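Local coordinates for 2,5-dihydroxypyridine 5,6-dioxygenase (Pseudomonas putida KT2440, PDB 7CN3), which catalyses the iron(II)-dependent dioxygenolytic ring opening of 2,5-dihydroxypyridine between carbons 5 and 6, giving N-formylmaleamate in aerobic nicotinate degradation, at residues G213-P218 / D320-N325. Residues are numbered along the deposited sequence; the frame is centred on the assembly and turned at random.
Sequences GDIILP and DIPLRN. With FE2 (Fe (II) ion), chain L.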
ATOM      1  N   GLY C 213     -24.874 -12.456 -32.291  1.00 23.21           N
ATOM      2  CA  GLY C 213     -24.380 -13.149 -31.124  1.00 22.16           C
ATOM      3  C   GLY C 213     -22.959 -13.662 -31.222  1.00 21.83           C
ATOM      4  O   GLY C 213     -22.420 -14.132 -30.213  1.00 21.10           O
ATOM      5  N   ASP C 214     -22.336 -13.616 -32.395  1.00 21.94           N
ATOM      6  CA  ASP C 214     -20.936 -14.017 -32.462  1.00 23.91           C
ATOM      7  C   ASP C 214     -20.042 -12.867 -31.968  1.00 21.51           C
ATOM      8  O   ASP C 214     -20.478 -11.716 -31.830  1.00 22.11           O
ATOM      9  CB  ASP C 214     -20.558 -14.463 -33.885  1.00 21.49           C
ATOM     10  CG  ASP C 214     -21.156 -15.842 -34.260  1.00 25.80           C
ATOM     11  OD1 ASP C 214     -21.429 -16.656 -33.351  1.00 22.16           O
ATOM     12  OD2 ASP C 214     -21.365 -16.116 -35.473  1.00 25.98           O
ATOM     13  N   ILE C 215     -18.772 -13.180 -31.710  1.00 22.76           N
ATOM     14  CA  ILE C 215     -17.903 -12.321 -30.910  1.00 21.50           C
ATOM     15  C   ILE C 215     -16.620 -12.000 -31.660  1.00 22.12           C
ATOM     16  O   ILE C 215     -16.030 -12.874 -32.308  1.00 21.73           O
ATOM     17  CB  ILE C 215     -17.565 -12.982 -29.563  1.00 21.13           C
ATOM     18  CG1 ILE C 215     -18.821 -13.125 -28.700  1.00 24.85           C
ATOM     19  CG2 ILE C 215     -16.504 -12.176 -28.802  1.00 20.02           C
ATOM     20  CD1 ILE C 215     -18.653 -14.110 -27.564  1.00 20.82           C
ATOM     21  N   ILE C 216     -16.170 -10.749 -31.543  1.00 21.18           N
ATOM     22  CA  ILE C 216     -14.825 -10.345 -31.955  1.00 22.05           C
ATOM     23  C   ILE C 216     -14.029  -9.978 -30.709  1.00 25.31           C
ATOM     24  O   ILE C 216     -14.434  -9.093 -29.946  1.00 23.90           O
ATOM     25  CB  ILE C 216     -14.830  -9.158 -32.920  1.00 20.74           C
ATOM     26  CG1 ILE C 216     -15.535  -9.509 -34.230  1.00 24.37           C
ATOM     27  CG2 ILE C 216     -13.381  -8.704 -33.170  1.00 20.58           C
ATOM     28  CD1 ILE C 216     -15.682  -8.306 -35.194  1.00 30.92           C
ATOM     29  N   LEU C 217     -12.879 -10.637 -30.522  1.00 20.40           N
ATOM     30  CA  LEU C 217     -11.900 -10.269 -29.510  1.00 19.19           C
ATOM     31  C   LEU C 217     -10.718  -9.581 -30.174  1.00 22.85           C
ATOM     32  O   LEU C 217     -10.230 -10.054 -31.204  1.00 26.86           O
ATOM     33  CB  LEU C 217     -11.426 -11.506 -28.749  1.00 18.64           C
ATOM     34  CG  LEU C 217     -12.584 -12.274 -28.093  1.00 19.41           C
ATOM     35  CD1 LEU C 217     -12.117 -13.643 -27.599  1.00 18.54           C
ATOM     36  CD2 LEU C 217     -13.199 -11.482 -26.944  1.00 18.04           C
ATOM     37  N   PRO C 218     -10.212  -8.461 -29.615  1.00 22.34           N
ATOM     38  CA  PRO C 218     -10.536  -7.951 -28.280  1.00 25.03           C
ATOM     39  C   PRO C 218     -11.698  -6.941 -28.145  1.00 25.39           C
ATOM     40  O   PRO C 218     -11.807  -6.381 -27.056  1.00 19.89           O
ATOM     41  CB  PRO C 218      -9.220  -7.268 -27.864  1.00 21.71           C
ATOM     42  CG  PRO C 218      -8.695  -6.705 -29.139  1.00 20.32           C
ATOM     43  CD  PRO C 218      -9.133  -7.677 -30.249  1.00 20.83           C
ATOM     44  N   ASP C 320      -9.342 -12.542 -32.456  1.00 21.31           N
ATOM     45  CA  ASP C 320      -9.868 -13.882 -32.175  1.00 19.01           C
ATOM     46  C   ASP C 320     -11.381 -13.844 -32.291  1.00 19.17           C
ATOM     47  O   ASP C 320     -12.027 -13.080 -31.575  1.00 19.35           O
ATOM     48  CB  ASP C 320      -9.487 -14.358 -30.773  1.00 20.23           C
ATOM     49  CG  ASP C 320      -8.065 -14.923 -30.706  1.00 34.75           C
ATOM     50  OD1 ASP C 320      -7.660 -15.659 -31.624  1.00 40.19           O
ATOM     51  OD2 ASP C 320      -7.324 -14.635 -29.736  1.00 41.46           O
ATOM     52  N   ILE C 321     -11.943 -14.661 -33.185  1.00 22.17           N
ATOM     53  CA  ILE C 321     -13.374 -14.610 -33.494  1.00 18.86           C
ATOM     54  C   ILE C 321     -14.016 -15.985 -33.310  1.00 21.39           C
ATOM     55  O   ILE C 321     -13.845 -16.863 -34.172  1.00 19.39           O
ATOM     56  CB  ILE C 321     -13.593 -14.087 -34.924  1.00 20.12           C
ATOM     57  CG1 ILE C 321     -12.992 -12.677 -35.063  1.00 21.67           C
ATOM     58  CG2 ILE C 321     -15.084 -14.071 -35.269  1.00 20.22           C
ATOM     59  CD1 ILE C 321     -12.941 -12.111 -36.507  1.00 19.63           C
ATOM     60  N   PRO C 322     -14.753 -16.227 -32.220  1.00 24.99           N
ATOM     61  CA  PRO C 322     -15.509 -17.484 -32.107  1.00 21.70           C
ATOM     62  C   PRO C 322     -16.904 -17.414 -32.724  1.00 21.84           C
ATOM     63  O   PRO C 322     -17.639 -16.431 -32.586  1.00 23.32           O
ATOM     64  CB  PRO C 322     -15.585 -17.692 -30.586  1.00 20.08           C
ATOM     65  CG  PRO C 322     -15.595 -16.322 -30.034  1.00 19.62           C
ATOM     66  CD  PRO C 322     -14.725 -15.487 -30.939  1.00 19.88           C
ATOM     67  N   LEU C 323     -17.252 -18.479 -33.444  1.00 23.43           N
ATOM     68  CA  LEU C 323     -18.536 -18.622 -34.115  1.00 22.37           C
ATOM     69  C   LEU C 323     -19.329 -19.753 -33.467  1.00 22.80           C
ATOM     70  O   LEU C 323     -18.777 -20.825 -33.187  1.00 21.95           O
ATOM     71  CB  LEU C 323     -18.354 -18.923 -35.607  1.00 23.74           C
ATOM     72  CG  LEU C 323     -17.457 -18.009 -36.439  1.00 22.68           C
ATOM     73  CD1 LEU C 323     -17.613 -18.382 -37.909  1.00 24.46           C
ATOM     74  CD2 LEU C 323     -17.767 -16.518 -36.213  1.00 21.79           C
ATOM     75  N   ARG C 324     -20.615 -19.508 -33.227  1.00 24.10           N
ATOM     76  CA  ARG C 324     -21.546 -20.508 -32.711  1.00 27.91           C
ATOM     77  C   ARG C 324     -22.237 -21.241 -33.840  1.00 23.14           C
ATOM     78  O   ARG C 324     -22.216 -20.817 -34.999  1.00 26.35           O
ATOM     79  CB  ARG C 324     -22.622 -19.872 -31.831  1.00 23.66           C
ATOM     80  CG  ARG C 324     -22.137 -19.551 -30.432  1.00 25.66           C
ATOM     81  CD  ARG C 324     -23.018 -18.504 -29.794  1.00 32.32           C
ATOM     82  NE  ARG C 324     -24.262 -19.050 -29.246  1.00 37.76           N
ATOM     83  CZ  ARG C 324     -25.478 -18.787 -29.726  1.00 37.22           C
ATOM     84  NH1 ARG C 324     -26.534 -19.328 -29.141  1.00 42.14           N
ATOM     85  NH2 ARG C 324     -25.645 -17.989 -30.789  1.00 28.91           N
ATOM     86  N   ASN C 325     -22.852 -22.371 -33.486  1.00 24.01           N
ATOM     87  CA  ASN C 325     -23.788 -23.056 -34.366  1.00 24.03           C
ATOM     88  C   ASN C 325     -23.132 -23.616 -35.628  1.00 25.86           C
ATOM     89  O   ASN C 325     -23.798 -23.773 -36.659  1.00 26.95           O
ATOM     90  CB  ASN C 325     -24.930 -22.119 -34.766  1.00 23.81           C
ATOM     91  CG  ASN C 325     -25.719 -21.629 -33.575  1.00 29.79           C
ATOM     92  OD1 ASN C 325     -26.133 -22.419 -32.734  1.00 33.49           O
ATOM     93  ND2 ASN C 325     -25.940 -20.315 -33.502  1.00 40.17           N
TER
HETATM   94 FE   FE2 L 501      -5.529 -15.718 -32.542  1.00 43.46          FE
HETATM   95  O   HOH W   1     -22.242 -18.491 -36.389  1.00 22.54           O
HETATM   96  O   HOH W   2     -19.500 -16.770 -30.687  1.00 23.33           O
HETATM   97  O   HOH W   3     -24.276 -16.545 -32.653  1.00 26.85           O
HETATM   98  O   HOH W   4      -3.413 -15.350 -33.379  1.00 45.07           O
HETATM   99  O   HOH W   5      -5.798 -16.284 -30.386  1.00 21.32           O
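Asp214 lays its carboxylate over the backbone of Leu323 and Arg324, where its OD1 takes the amide N of Arg324 at 3.0 Å, the donor lying 38° out of the carboxylate plane. With CG anti to the carbonyl carbon (chi1 -73°), the group reaches across the gap, and its OD2 accepts from the amide of Asp211. Three waters extend the grip, one linking Asp214 OD1 to Arg324 NH2, while Arg324 NH1 forms a salt bridge with Glu246 of the second subunit. Were Asp214 an alanine, the Arg324 amide would probably lose its acceptor and the three waters their common partner. Pro322 has no amide hydrogen to pair; instead Pro322 CD lies 3.2 Å from Ile215 O, which also receives the CA-H of Ile321. Ile216 CG1 and Ile321 CG1 pack side by side at 4.1 Å. Leu217 and Asp320 form a single antiparallel hydrogen-bonded pair (Leu217 N to Asp320 O 2.8 Å), likely to steady Asp320, whose OD1 binds iron alongside His265, His318, Ser302 and two waters, while OD2 forms a salt bridge with Arg293. Segment 213-218 thus borders outermost strand 319-323, with strand 299-303 on that strand's other edge, strand 207-210 against Ile216 and Ile321, and helix 290-294 against Leu217.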